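PDB 4AC1: endo-N-acetyl-beta-D-glucosaminidase from Hypocrea jecorina, which hydrolyses the glycosidic link within the chitobiose core of N-linked glycans, a family 18 glycoside hydrolase responsible for deglycosylating the fungus's own cellulases. Local coordinates for residues S97-S100 with A101-E104; A144-G147 with P148-I152; A198-S201 with D202-I206; T265-P268 with W269-A272. All coordinates share one frame; numbering follows the deposited sequence.

Contact 1 (S97-S100 with A101-E104)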
ATOM      1  N   SER A  97      -9.795  13.409  14.884  1.00 10.35           N
ATOM      2  CA  SER A  97     -10.236  14.472  15.797  1.00 11.15           C
ATOM      3  C   SER A  97     -11.745  14.544  15.931  1.00 11.84           C
ATOM      4  O   SER A  97     -12.444  14.552  14.922  1.00 11.39           O
ATOM      5  CB  SER A  97      -9.756  15.845  15.336  1.00 10.92           C
ATOM      6  OG  SER A  97     -10.213  16.847  16.237  1.00 10.86           O
ATOM      7  N   PRO A  98     -12.246  14.661  17.181  1.00 12.83           N
ATOM      8  CA  PRO A  98     -13.674  14.905  17.392  1.00 13.33           C
ATOM      9  C   PRO A  98     -14.075  16.383  17.206  1.00 13.89           C
ATOM     10  O   PRO A  98     -15.263  16.727  17.314  1.00 14.35           O
ATOM     11  CB  PRO A  98     -13.885  14.465  18.843  1.00 13.67           C
ATOM     12  CG  PRO A  98     -12.598  14.741  19.506  1.00 13.61           C
ATOM     13  CD  PRO A  98     -11.523  14.513  18.460  1.00 12.81           C
ATOM     14  N   ASP A  99     -13.092  17.239  16.931  1.00 13.70           N
ATOM     15  CA  ASP A  99     -13.326  18.653  16.627  1.00 13.64           C
ATOM     16  C   ASP A  99     -13.439  18.812  15.112  1.00 13.48           C
ATOM     17  O   ASP A  99     -12.465  18.584  14.393  1.00 12.69           O
ATOM     18  CB  ASP A  99     -12.175  19.508  17.175  1.00 13.84           C
ATOM     19  CG  ASP A  99     -12.386  20.984  16.948  1.00 13.70           C
ATOM     20  OD1 ASP A  99     -13.120  21.611  17.744  1.00 15.59           O
ATOM     21  OD2 ASP A  99     -11.817  21.528  15.976  1.00 13.67           O
ATOM     22  N   SER A 100     -14.617  19.210  14.634  1.00 13.26           N
ATOM     23  CA  SER A 100     -14.894  19.276  13.199  0.50 13.29           C
ATOM     24  C   SER A 100     -13.894  20.142  12.437  1.00 13.23           C
ATOM     25  O   SER A 100     -13.402  19.741  11.382  1.00 13.32           O
ATOM     26  CB  SER A 100     -16.322  19.759  12.938  0.50 13.32           C
ATOM     27  OG  SER A 100     -16.599  19.757  11.548  0.50 13.47           O
ATOM     28  N   ALA A 101     -13.589  21.326  12.968  1.00 12.56           N
ATOM     29  CA  ALA A 101     -12.654  22.230  12.301  1.00 12.58           C
ATOM     30  C   ALA A 101     -11.254  21.634  12.190  1.00 11.62           C
ATOM     31  O   ALA A 101     -10.584  21.814  11.167  1.00 11.89           O
ATOM     32  CB  ALA A 101     -12.593  23.570  13.011  1.00 12.59           C
ATOM     33  N   THR A 102     -10.823  20.949  13.251  1.00 10.62           N
ATOM     34  CA  THR A 102      -9.535  20.252  13.268  1.00 10.66           C
ATOM     35  C   THR A 102      -9.519  19.167  12.190  1.00 10.12           C
ATOM     36  O   THR A 102      -8.607  19.131  11.364  1.00  9.73           O
ATOM     37  CB  THR A 102      -9.229  19.673  14.660  1.00 10.70           C
ATOM     38  OG1 THR A 102      -9.153  20.749  15.599  1.00 11.37           O
ATOM     39  CG2 THR A 102      -7.913  18.926  14.662  1.00 11.76           C
ATOM     40  N   PHE A 103     -10.541  18.309  12.165  1.00  9.84           N
ATOM     41  CA  PHE A 103     -10.642  17.318  11.096  1.00  9.43           C
ATOM     42  C   PHE A 103     -10.608  17.950   9.712  1.00  9.56           C
ATOM     43  O   PHE A 103      -9.808  17.536   8.875  1.00 10.02           O
ATOM     44  CB  PHE A 103     -11.864  16.409  11.227  1.00  9.91           C
ATOM     45  CG  PHE A 103     -12.015  15.476  10.053  1.00  9.51           C
ATOM     46  CD1 PHE A 103     -11.180  14.361   9.915  1.00  8.45           C
ATOM     47  CD2 PHE A 103     -12.933  15.753   9.052  1.00 10.41           C
ATOM     48  CE1 PHE A 103     -11.280  13.536   8.804  1.00  9.70           C
ATOM     49  CE2 PHE A 103     -13.051  14.917   7.945  1.00 11.12           C
ATOM     50  CZ  PHE A 103     -12.218  13.813   7.827  1.00  9.43           C
ATOM     51  N   GLU A 104     -11.441  18.960   9.469  1.00 10.09           N
ATOM     52  CA  GLU A 104     -11.471  19.614   8.166  1.00 10.24           C
ATOM     53  C   GLU A 104     -10.109  20.158   7.774  1.00  9.66           C
ATOM     54  O   GLU A 104      -9.722  20.108   6.604  1.00 10.01           O
ATOM     55  CB  GLU A 104     -12.507  20.742   8.130  1.00 10.88           C
ATOM     56  CG  GLU A 104     -13.931  20.270   8.027  1.00 12.70           C
ATOM     57  CD  GLU A 104     -14.258  19.616   6.693  1.00 13.67           C
ATOM     58  OE1 GLU A 104     -13.749  20.058   5.638  1.00 13.85           O
ATOM     59  OE2 GLU A 104     -15.049  18.659   6.718  1.00 17.74           O
TER

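Contact 2 (A144-G147 with P148-I152). With ZN (zinc ion), chain M.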
ATOM      1  N   ALA A 144     -16.388  10.550  -1.419  1.00  8.25           N
ATOM      2  CA  ALA A 144     -17.274  11.653  -1.779  1.00  7.87           C
ATOM      3  C   ALA A 144     -16.553  12.720  -2.603  1.00  8.55           C
ATOM      4  O   ALA A 144     -17.068  13.162  -3.628  1.00  8.81           O
ATOM      5  CB  ALA A 144     -17.919  12.277  -0.522  1.00  8.78           C
ATOM      6  N   ASP A 145     -15.353  13.105  -2.172  1.00  8.31           N
ATOM      7  CA  ASP A 145     -14.621  14.187  -2.827  1.00  8.52           C
ATOM      8  C   ASP A 145     -13.930  13.809  -4.130  1.00  7.74           C
ATOM      9  O   ASP A 145     -13.813  14.641  -5.037  1.00  8.19           O
ATOM     10  CB  ASP A 145     -13.576  14.785  -1.883  1.00  8.96           C
ATOM     11  CG  ASP A 145     -14.194  15.524  -0.716  1.00 10.02           C
ATOM     12  OD1 ASP A 145     -15.433  15.704  -0.677  1.00 12.01           O
ATOM     13  OD2 ASP A 145     -13.429  15.951   0.163  1.00  9.93           O
ATOM     14  N   PHE A 146     -13.456  12.571  -4.216  1.00  7.06           N
ATOM     15  CA  PHE A 146     -12.619  12.164  -5.353  1.00  6.55           C
ATOM     16  C   PHE A 146     -13.302  11.269  -6.380  1.00  6.17           C
ATOM     17  O   PHE A 146     -12.699  10.958  -7.415  1.00  7.01           O
ATOM     18  CB  PHE A 146     -11.285  11.570  -4.880  1.00  7.21           C
ATOM     19  CG  PHE A 146     -10.357  12.596  -4.306  1.00  6.79           C
ATOM     20  CD1 PHE A 146      -9.604  13.420  -5.134  1.00  9.64           C
ATOM     21  CD2 PHE A 146     -10.265  12.765  -2.936  1.00  7.47           C
ATOM     22  CE1 PHE A 146      -8.762  14.382  -4.597  1.00  8.53           C
ATOM     23  CE2 PHE A 146      -9.418  13.719  -2.396  1.00  7.99           C
ATOM     24  CZ  PHE A 146      -8.669  14.537  -3.230  1.00  9.11           C
ATOM     25  N   GLY A 147     -14.538  10.856  -6.121  1.00  5.85           N
ATOM     26  CA  GLY A 147     -15.266  10.048  -7.087  1.00  6.11           C
ATOM     27  C   GLY A 147     -15.027   8.552  -6.968  1.00  5.86           C
ATOM     28  O   GLY A 147     -14.174   8.081  -6.186  1.00  5.61           O
ATOM     29  N   PRO A 148     -15.784   7.777  -7.739  1.00  6.33           N
ATOM     30  CA  PRO A 148     -15.811   6.335  -7.591  1.00  6.98           C
ATOM     31  C   PRO A 148     -14.571   5.642  -8.159  1.00  7.41           C
ATOM     32  O   PRO A 148     -14.333   4.490  -7.804  1.00  8.87           O
ATOM     33  CB  PRO A 148     -17.064   5.921  -8.386  1.00  7.07           C
ATOM     34  CG  PRO A 148     -17.259   7.037  -9.370  1.00  7.42           C
ATOM     35  CD  PRO A 148     -16.837   8.263  -8.650  1.00  5.80           C
ATOM     36  N   ASP A 149     -13.813   6.310  -9.037  1.00  7.18           N
ATOM     37  CA  ASP A 149     -12.667   5.691  -9.713  1.00  7.79           C
ATOM     38  C   ASP A 149     -11.329   6.029  -9.049  1.00  7.29           C
ATOM     39  O   ASP A 149     -10.312   5.454  -9.428  1.00  8.46           O
ATOM     40  CB  ASP A 149     -12.650   6.028 -11.212  1.00  8.65           C
ATOM     41  CG  ASP A 149     -13.781   5.361 -11.978  1.00 11.04           C
ATOM     42  OD1 ASP A 149     -13.612   4.213 -12.430  1.00 17.32           O
ATOM     43  OD2 ASP A 149     -14.836   5.998 -12.149  1.00 14.08           O
ATOM     44  N   PHE A 150     -11.327   6.940  -8.075  1.00  6.93           N
ATOM     45  CA  PHE A 150     -10.161   7.157  -7.200  1.00  6.26           C
ATOM     46  C   PHE A 150      -9.902   5.882  -6.397  1.00  6.60           C
ATOM     47  O   PHE A 150     -10.842   5.248  -5.933  1.00  8.10           O
ATOM     48  CB  PHE A 150     -10.440   8.316  -6.259  1.00  6.63           C
ATOM     49  CG  PHE A 150      -9.242   8.767  -5.468  1.00  5.58           C
ATOM     50  CD1 PHE A 150      -8.204   9.462  -6.087  1.00  6.63           C
ATOM     51  CD2 PHE A 150      -9.165   8.533  -4.098  1.00  6.08           C
ATOM     52  CE1 PHE A 150      -7.096   9.891  -5.362  1.00  7.22           C
ATOM     53  CE2 PHE A 150      -8.050   8.964  -3.361  1.00  7.02           C
ATOM     54  CZ  PHE A 150      -7.018   9.635  -3.997  1.00  7.06           C
ATOM     55  N   LEU A 151      -8.642   5.479  -6.275  1.00  6.33           N
ATOM     56  CA  LEU A 151      -8.328   4.233  -5.572  1.00  5.95           C
ATOM     57  C   LEU A 151      -8.193   4.475  -4.083  1.00  5.20           C
ATOM     58  O   LEU A 151      -7.467   5.361  -3.664  1.00  5.86           O
ATOM     59  CB  LEU A 151      -7.062   3.574  -6.134  1.00  6.31           C
ATOM     60  CG  LEU A 151      -7.196   3.143  -7.598  1.00  7.02           C
ATOM     61  CD1 LEU A 151      -5.866   2.627  -8.107  1.00  7.68           C
ATOM     62  CD2 LEU A 151      -8.308   2.098  -7.802  1.00  8.16           C
ATOM     63  N   ILE A 152      -8.931   3.716  -3.284  1.00  4.58           N
ATOM     64  CA  ILE A 152      -8.824   3.798  -1.831  1.00  4.41           C
ATOM     65  C   ILE A 152      -8.507   2.410  -1.312  1.00  3.50           C
ATOM     66  O   ILE A 152      -9.264   1.468  -1.534  1.00  4.70           O
ATOM     67  CB  ILE A 152     -10.110   4.345  -1.168  1.00  4.38           C
ATOM     68  CG1 ILE A 152     -10.436   5.751  -1.704  1.00  6.28           C
ATOM     69  CG2 ILE A 152      -9.960   4.396   0.359  1.00  6.09           C
ATOM     70  CD1 ILE A 152     -11.730   6.370  -1.180  1.00  8.00           C
TER
HETATM   71 ZN    ZN M1297     -15.818   4.198 -13.149  0.75  7.58          ZN
HETATM   72  O   HOH W   1     -15.147   2.536 -14.415  1.00 15.31           O

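Contact 3 (A198-S201 with D202-I206)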
ATOM      1  N   ALA A 198       3.603 -18.706   3.318  1.00  8.00           N
ATOM      2  CA  ALA A 198       4.330 -19.977   3.115  1.00  8.47           C
ATOM      3  C   ALA A 198       3.393 -21.164   2.835  1.00  8.32           C
ATOM      4  O   ALA A 198       3.830 -22.188   2.311  1.00  9.04           O
ATOM      5  CB  ALA A 198       5.262 -20.282   4.289  1.00  9.32           C
ATOM      6  N   ASP A 199       2.121 -21.032   3.210  1.00  8.50           N
ATOM      7  CA  ASP A 199       1.058 -21.933   2.743  1.00  8.82           C
ATOM      8  C   ASP A 199      -0.234 -21.138   2.581  1.00  8.66           C
ATOM      9  O   ASP A 199      -0.280 -19.938   2.891  1.00  8.03           O
ATOM     10  CB  ASP A 199       0.884 -23.170   3.658  1.00 10.18           C
ATOM     11  CG  ASP A 199       0.474 -22.818   5.081  1.00 11.97           C
ATOM     12  OD1 ASP A 199      -0.338 -21.892   5.303  1.00 12.21           O
ATOM     13  OD2 ASP A 199       0.948 -23.529   5.999  1.00 16.16           O
ATOM     14  N   THR A 200      -1.280 -21.791   2.097  1.00  8.04           N
ATOM     15  CA  THR A 200      -2.531 -21.108   1.800  1.00  8.63           C
ATOM     16  C   THR A 200      -3.422 -20.824   3.005  1.00  8.04           C
ATOM     17  O   THR A 200      -4.450 -20.164   2.863  1.00  8.04           O
ATOM     18  CB  THR A 200      -3.382 -21.945   0.841  1.00  8.51           C
ATOM     19  OG1 THR A 200      -3.659 -23.215   1.442  1.00  9.85           O
ATOM     20  CG2 THR A 200      -2.674 -22.147  -0.477  1.00  9.86           C
ATOM     21  N   SER A 201      -3.058 -21.333   4.186  1.00  7.80           N
ATOM     22  CA  SER A 201      -4.012 -21.363   5.297  0.50  7.45           C
ATOM     23  C   SER A 201      -4.503 -19.978   5.723  1.00  7.31           C
ATOM     24  O   SER A 201      -5.717 -19.777   5.918  1.00  6.85           O
ATOM     25  CB  SER A 201      -3.478 -22.168   6.488  0.50  7.86           C
ATOM     26  OG  SER A 201      -2.311 -21.577   7.026  0.50  7.64           O
ATOM     27  N   ASP A 202      -3.584 -19.023   5.849  1.00  6.71           N
ATOM     28  CA  ASP A 202      -3.977 -17.677   6.275  1.00  6.76           C
ATOM     29  C   ASP A 202      -4.860 -16.954   5.253  1.00  6.43           C
ATOM     30  O   ASP A 202      -5.922 -16.417   5.608  1.00  6.36           O
ATOM     31  CB  ASP A 202      -2.746 -16.846   6.639  1.00  6.56           C
ATOM     32  CG  ASP A 202      -2.014 -17.389   7.874  1.00  8.81           C
ATOM     33  OD1 ASP A 202      -2.551 -18.300   8.552  1.00  8.48           O
ATOM     34  OD2 ASP A 202      -0.898 -16.927   8.187  1.00  7.14           O
ATOM     35  N   TYR A 203      -4.436 -16.966   3.991  1.00  5.97           N
ATOM     36  CA  TYR A 203      -5.217 -16.363   2.919  1.00  6.34           C
ATOM     37  C   TYR A 203      -6.621 -16.987   2.872  1.00  6.27           C
ATOM     38  O   TYR A 203      -7.626 -16.271   2.784  1.00  7.02           O
ATOM     39  CB  TYR A 203      -4.478 -16.503   1.578  1.00  6.87           C
ATOM     40  CG  TYR A 203      -4.985 -15.604   0.469  1.00  6.20           C
ATOM     41  CD1 TYR A 203      -6.157 -15.901  -0.223  1.00  6.66           C
ATOM     42  CD2 TYR A 203      -4.277 -14.456   0.108  1.00  6.66           C
ATOM     43  CE1 TYR A 203      -6.616 -15.071  -1.238  1.00  5.73           C
ATOM     44  CE2 TYR A 203      -4.729 -13.622  -0.915  1.00  6.01           C
ATOM     45  CZ  TYR A 203      -5.893 -13.947  -1.581  1.00  5.97           C
ATOM     46  OH  TYR A 203      -6.393 -13.158  -2.587  1.00  5.69           O
ATOM     47  N   ASP A 204      -6.692 -18.317   2.957  1.00  6.79           N
ATOM     48  CA  ASP A 204      -7.989 -19.017   2.956  1.00  7.14           C
ATOM     49  C   ASP A 204      -8.872 -18.614   4.145  1.00  6.92           C
ATOM     50  O   ASP A 204     -10.085 -18.461   4.003  1.00  7.36           O
ATOM     51  CB  ASP A 204      -7.809 -20.545   2.988  1.00  7.59           C
ATOM     52  CG  ASP A 204      -7.263 -21.141   1.675  1.00  8.53           C
ATOM     53  OD1 ASP A 204      -7.352 -20.534   0.588  1.00 10.10           O
ATOM     54  OD2 ASP A 204      -6.754 -22.277   1.745  1.00  9.43           O
ATOM     55  N   ARG A 205      -8.265 -18.463   5.320  1.00  6.75           N
ATOM     56  CA  ARG A 205      -9.000 -18.035   6.510  1.00  7.24           C
ATOM     57  C   ARG A 205      -9.579 -16.619   6.332  1.00  6.59           C
ATOM     58  O   ARG A 205     -10.718 -16.332   6.728  1.00  7.46           O
ATOM     59  CB  ARG A 205      -8.100 -18.123   7.746  1.00  7.48           C
ATOM     60  CG  ARG A 205      -8.837 -18.033   9.082  1.00  9.21           C
ATOM     61  CD  ARG A 205      -7.899 -18.227  10.279  1.00 10.15           C
ATOM     62  NE  ARG A 205      -7.235 -19.527  10.263  1.00 10.58           N
ATOM     63  CZ  ARG A 205      -5.953 -19.737   9.975  1.00 10.14           C
ATOM     64  NH1 ARG A 205      -5.147 -18.733   9.662  1.00 11.55           N
ATOM     65  NH2 ARG A 205      -5.477 -20.977   9.991  1.00 11.16           N
ATOM     66  N   ILE A 206      -8.792 -15.740   5.717  1.00  6.54           N
ATOM     67  CA  ILE A 206      -9.240 -14.381   5.455  1.00  6.28           C
ATOM     68  C   ILE A 206     -10.444 -14.398   4.496  1.00  6.88           C
ATOM     69  O   ILE A 206     -11.449 -13.723   4.735  1.00  7.15           O
ATOM     70  CB  ILE A 206      -8.083 -13.540   4.890  1.00  6.16           C
ATOM     71  CG1 ILE A 206      -7.065 -13.228   5.996  1.00  6.25           C
ATOM     72  CG2 ILE A 206      -8.612 -12.272   4.244  1.00  5.56           C
ATOM     73  CD1 ILE A 206      -5.701 -12.757   5.494  1.00  7.35           C
TER
HETATM   74  O   HOH W   2      -1.788 -17.753   3.210  1.00  7.24           O
HETATM   75  O   HOH W   3      -0.547 -19.317   5.977  1.00  9.28           O
HETATM   76  O   HOH W   4      -5.773 -24.273   0.403  1.00 17.38           O
HETATM   77  O   HOH W   5      -2.611 -21.094   9.751  1.00 12.90           O

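Contact 4 (T265-P268 with W269-A272). With ZN (zinc ion), chain H.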
ATOM      1  N   THR A 265      20.162  -3.442  -3.770  1.00  8.58           N
ATOM      2  CA  THR A 265      20.173  -2.028  -4.147  1.00  8.65           C
ATOM      3  C   THR A 265      20.736  -1.794  -5.555  1.00  8.88           C
ATOM      4  O   THR A 265      20.398  -0.813  -6.202  1.00  9.45           O
ATOM      5  CB  THR A 265      20.947  -1.160  -3.136  1.00  9.21           C
ATOM      6  OG1 THR A 265      22.304  -1.619  -3.062  1.00  9.86           O
ATOM      7  CG2 THR A 265      20.327  -1.239  -1.753  1.00  9.98           C
ATOM      8  N   ALA A 266      21.592  -2.698  -6.032  1.00  8.97           N
ATOM      9  CA  ALA A 266      22.121  -2.591  -7.394  1.00  9.18           C
ATOM     10  C   ALA A 266      21.026  -2.821  -8.437  1.00  8.66           C
ATOM     11  O   ALA A 266      20.954  -2.120  -9.435  1.00  8.98           O
ATOM     12  CB  ALA A 266      23.275  -3.575  -7.603  1.00  9.32           C
ATOM     13  N   GLU A 267      20.170  -3.816  -8.196  1.00  8.27           N
ATOM     14  CA  GLU A 267      19.166  -4.219  -9.185  1.00  8.47           C
ATOM     15  C   GLU A 267      17.819  -4.516  -8.511  1.00  7.90           C
ATOM     16  O   GLU A 267      17.334  -5.647  -8.547  1.00  7.44           O
ATOM     17  CB  GLU A 267      19.656  -5.437  -9.965  1.00  8.34           C
ATOM     18  CG  GLU A 267      20.962  -5.210 -10.724  1.00 10.16           C
ATOM     19  CD  GLU A 267      21.364  -6.429 -11.513  1.00 13.40           C
ATOM     20  OE1 GLU A 267      21.596  -7.482 -10.877  1.00 14.11           O
ATOM     21  OE2 GLU A 267      21.415  -6.335 -12.761  1.00 15.10           O
ATOM     22  N   PRO A 268      17.180  -3.482  -7.934  1.00  7.90           N
ATOM     23  CA  PRO A 268      15.993  -3.738  -7.108  1.00  7.64           C
ATOM     24  C   PRO A 268      14.745  -4.169  -7.893  1.00  7.24           C
ATOM     25  O   PRO A 268      13.817  -4.728  -7.308  1.00  7.24           O
ATOM     26  CB  PRO A 268      15.768  -2.392  -6.410  1.00  7.89           C
ATOM     27  CG  PRO A 268      16.406  -1.379  -7.307  1.00  8.55           C
ATOM     28  CD  PRO A 268      17.607  -2.071  -7.862  1.00  8.36           C
ATOM     29  N   TRP A 269      14.745  -3.920  -9.202  1.00  7.00           N
ATOM     30  CA  TRP A 269      13.642  -4.286 -10.106  1.00  6.88           C
ATOM     31  C   TRP A 269      13.530  -5.786 -10.357  1.00  6.46           C
ATOM     32  O   TRP A 269      12.508  -6.250 -10.876  1.00  6.31           O
ATOM     33  CB  TRP A 269      13.803  -3.582 -11.456  1.00  7.02           C
ATOM     34  CG  TRP A 269      15.136  -3.863 -12.065  1.00  7.16           C
ATOM     35  CD1 TRP A 269      15.481  -4.962 -12.788  1.00  7.31           C
ATOM     36  CD2 TRP A 269      16.314  -3.052 -11.970  1.00  9.17           C
ATOM     37  NE1 TRP A 269      16.805  -4.881 -13.167  1.00  8.46           N
ATOM     38  CE2 TRP A 269      17.340  -3.720 -12.678  1.00  8.27           C
ATOM     39  CE3 TRP A 269      16.605  -1.832 -11.351  1.00  8.54           C
ATOM     40  CZ2 TRP A 269      18.636  -3.197 -12.802  1.00 10.00           C
ATOM     41  CZ3 TRP A 269      17.887  -1.301 -11.485  1.00 11.36           C
ATOM     42  CH2 TRP A 269      18.888  -1.992 -12.198  1.00 10.01           C
ATOM     43  N   GLU A 270      14.563  -6.558 -10.004  1.00  6.59           N
ATOM     44  CA  GLU A 270      14.509  -7.990 -10.255  1.00  6.98           C
ATOM     45  C   GLU A 270      13.380  -8.675  -9.485  1.00  6.38           C
ATOM     46  O   GLU A 270      12.773  -9.615  -9.994  1.00  6.38           O
ATOM     47  CB  GLU A 270      15.851  -8.665  -9.998  1.00  7.72           C
ATOM     48  CG  GLU A 270      16.889  -8.295 -11.041  1.00  8.79           C
ATOM     49  CD  GLU A 270      18.234  -8.937 -10.806  1.00 10.95           C
ATOM     50  OE1 GLU A 270      18.437  -9.520  -9.727  1.00 12.27           O
ATOM     51  OE2 GLU A 270      19.108  -8.844 -11.708  1.00 12.65           O
ATOM     52  N   TRP A 271      13.077  -8.177  -8.282  1.00  6.20           N
ATOM     53  CA  TRP A 271      11.940  -8.666  -7.517  1.00  5.45           C
ATOM     54  C   TRP A 271      10.655  -8.608  -8.352  1.00  5.40           C
ATOM     55  O   TRP A 271       9.945  -9.593  -8.472  1.00  4.73           O
ATOM     56  CB  TRP A 271      11.772  -7.839  -6.236  1.00  5.96           C
ATOM     57  CG  TRP A 271      10.675  -8.325  -5.325  1.00  5.38           C
ATOM     58  CD1 TRP A 271      10.795  -9.257  -4.335  1.00  6.85           C
ATOM     59  CD2 TRP A 271       9.306  -7.905  -5.326  1.00  4.91           C
ATOM     60  NE1 TRP A 271       9.587  -9.445  -3.714  1.00  6.05           N
ATOM     61  CE2 TRP A 271       8.653  -8.625  -4.301  1.00  5.58           C
ATOM     62  CE3 TRP A 271       8.567  -6.988  -6.087  1.00  5.56           C
ATOM     63  CZ2 TRP A 271       7.294  -8.465  -4.028  1.00  4.67           C
ATOM     64  CZ3 TRP A 271       7.212  -6.826  -5.804  1.00  5.40           C
ATOM     65  CH2 TRP A 271       6.592  -7.550  -4.776  1.00  5.02           C
ATOM     66  N   ALA A 272      10.376  -7.441  -8.941  1.00  5.45           N
ATOM     67  CA  ALA A 272       9.171  -7.279  -9.754  1.00  5.94           C
ATOM     68  C   ALA A 272       9.147  -8.181 -10.979  1.00  5.55           C
ATOM     69  O   ALA A 272       8.082  -8.625 -11.377  1.00  6.04           O
ATOM     70  CB  ALA A 272       8.970  -5.817 -10.150  1.00  6.26           C
TER
HETATM   71 ZN    ZN H1292      21.120  -9.393 -11.591  0.75 13.61          ZN
HETATM   72  O   HOH W   6      15.667  -7.335  -6.909  1.00  6.24           O
HETATM   73  O   HOH W   7      21.406  -8.806 -13.741  1.00 18.52           O
HETATM   74  O   HOH W   8      11.124  -4.677  -7.739  1.00  5.12           O
HETATM   75  O   HOH W   9      20.935 -10.049  -9.748  1.00 22.18           O
HETATM   76  O   HOH W  10      23.157  -9.905 -11.585  1.00 21.63           O
HETATM   77  O   HOH W  11      20.682 -11.323 -12.310  1.00 20.10           O

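Contact 1 (S97-S100 with A101-E104)
The carboxylate of Asp99 is the flat group at the centre of this helix start, and its OD2 takes two hydrogen bonds from Thr102. The Thr102 hydroxyl meets it from above the plane, OG1 giving its hydrogen to OD2 of Asp99 at 2.8 Å. The backbone N of Thr102 reaches that same OD2 at 3.0 Å, on the anti side and only 18° out of the plane, with the bond bent to 150°. One oxygen thus takes two hydrogens from a single residue, which fixes how the carboxylate is turned. Asp99 CG lies anti to its own backbone N (chi1 -177°), beside the carbonyl carbon, and this swings the acid over the first turn.

Ser97 packs against CB and the methyl CG2 of Thr102: its OG sits 3.4 Å from Thr102 CB, and its CB is 3.7 Å from Thr102 CG2. That hydroxyl also accepts from the backbone N of Asp99 at 3.0 Å, an ST turn that sets the aspartate in place. Helical bonds follow at once, from Phe103 N to Asp99 O (3.0 Å) and from Glu104 N to Ser100 O (2.8 Å). Farther out, Arg137 stacks its cation on the Phe103 ring, and Arg141 makes a salt bridge with Glu104. Asp99 is therefore the N-cap of helix 100-116, its side chain bonding the N3 amide in the classic manner, with an ST turn that ends on the cap residue itself.

Contact 2 (A144-G147 with P148-I152)
Phe146 and Phe150 lie side by side and point the same way, their rings in a face-to-face stack with centroids 4.7 Å apart and planes 24° from parallel. The tight part is at the root of the stack: Phe146 CB comes within 3.5 Å of Phe150 CG and sits over the face of that ring, a CH-pi contact 3.9 Å from the centroid. Phe150 CG stands anti to the backbone N (chi1 -171°), which turns the ring back under the last turn of helix 132-146. Ile114 of helix 100-116 touches both phenylalanines, and Met122 of strand 121-125 adds to the packing on Phe150. With an alanine at Phe150, the Phe146 ring would probably lose its stacking partner and a gap would open between the helix end and strand 121-125.

Between the rings the chain turns through Gly147, whose positive phi (87°) ends the helix; a side chain there would be jammed against the preceding carbonyl and against Pro148 N. Arg143 donates to the carbonyl oxygens of Gly147 and Phe150, tying the turn back to the helix.

The other side faces solvent: Pro148 and Asp149 are exposed, and the polar carboxylate of Asp149 holds a zinc ion with both oxygens, OD1 and OD2 each 2.3 Å from the metal. A water stands 2.2 Å from the zinc. The two halves differ in chemistry: aromatic packing holds the buried side, with the Arg143 hydrogen bonds helping to tie the turn back, while the aspartate beyond it serves as a bidentate metal ligand at the surface.

Contact 3 (A198-S201 with D202-I206)
Asp199 reaches Asp202 and Tyr203 through water at the capped start of helix 201-208: one molecule links Asp199 OD1 to Asp202 N and another runs from Asp199 O to Tyr203 N, so amides of the first turn are met by solvent. The same OD1 caps the turn directly, accepting the backbone N of Ser201 at 3.0 Å from above the carboxylate plane. In the conformer given, one of two deposited for Ser201, the hydroxyl OG appears to join it from the same face, on the syn side.

Thr200 comes next. Its carbonyl O receives Asp204 N at 2.9 Å in a nearly straight bond. The two side chains run across each other at a slant, and a water joins Thr200 OG1 to Asp204 OD2. The other oxygen of Asp204 is bound by Tyr246, and Leu242 of helix 232-246 packs against Thr200.

At Ser201, the carbonyl O accepts from Arg205 N at 2.9 Å and also lies over one face of the Arg205 guanidinium. That group is drawn back along the helix by the bend at chi3 (-60°), which carries it to Asp202; Glu162 is a second anionic partner for NH1. A leucine in place of Asp202 would probably leave the guanidinium with one acid fewer and Ser196 N without its acceptor. In the salt bridge, Arg205 NH1 meets Asp202 OD1 on its anti side at 2.9 Å, 8° out of the guanidinium plane but 32° out of the carboxylate plane.

Contact 4 (T265-P268 with W269-A272)
The carbonyl oxygen of Glu267 accepts twice: from Glu270 N in a long bond of 3.3 Å, the donor standing above the carbonyl plane, and from a water that bridges it to Trp271 N. Each segment also lends one glutamate to a zinc ion, Glu267 OE1 and Glu270 OE2 each lying 2.1 Å from the metal. Four waters complete six ligands. Sharing the cation brings the two carboxylate oxygens, Glu267 OE1 and Glu270 OE2, to 3.0 Å, a spacing the metal's charge probably pays for. Their planes stand 55° apart. Two of the waters brace the acids further: one donates to Glu267 OE2, another to Glu270 OE1.

The indole of Trp269 lies against the backbone of the turn. Glu267 CA sits over its six-membered ring, 3.7 Å from the centroid and 9° off the normal, a CH-pi contact, and Pro268 CD rests 3.6 Å from Trp269 CE3. The ring gets there because Trp269 CG stands between its backbone N and carbonyl carbon (chi1 55°), folding the indole back along the chain. Pro24, in helix 24-27, also touches this tryptophan. The whole is a type I beta turn leading into helix 270-279, with a zinc site built from the residues at its two ends.

In the fold
The four contacts follow one another in series along the chain, none nested in or crossing another, all on the loops and helix ends of the (beta/alpha)8 (TIM) barrel of family 18. Contact 1 ends the loop after strand 77-83 and opens helix 100-116. Contact 2 does the reverse, closing helix 132-146 and leading into strand 151-154 of a beta-alpha-beta unit; the helix begun at contact 1 runs on to cover it. Contact 3 starts helix 201-208 after strand 185-189, and contact 4 starts helix 270-279 after strand 251-255, which pairs with strand 4-9 to close the barrel. Contacts 1 and 4 lie on opposite sides of the chain's centre, their centres about 42 Å apart.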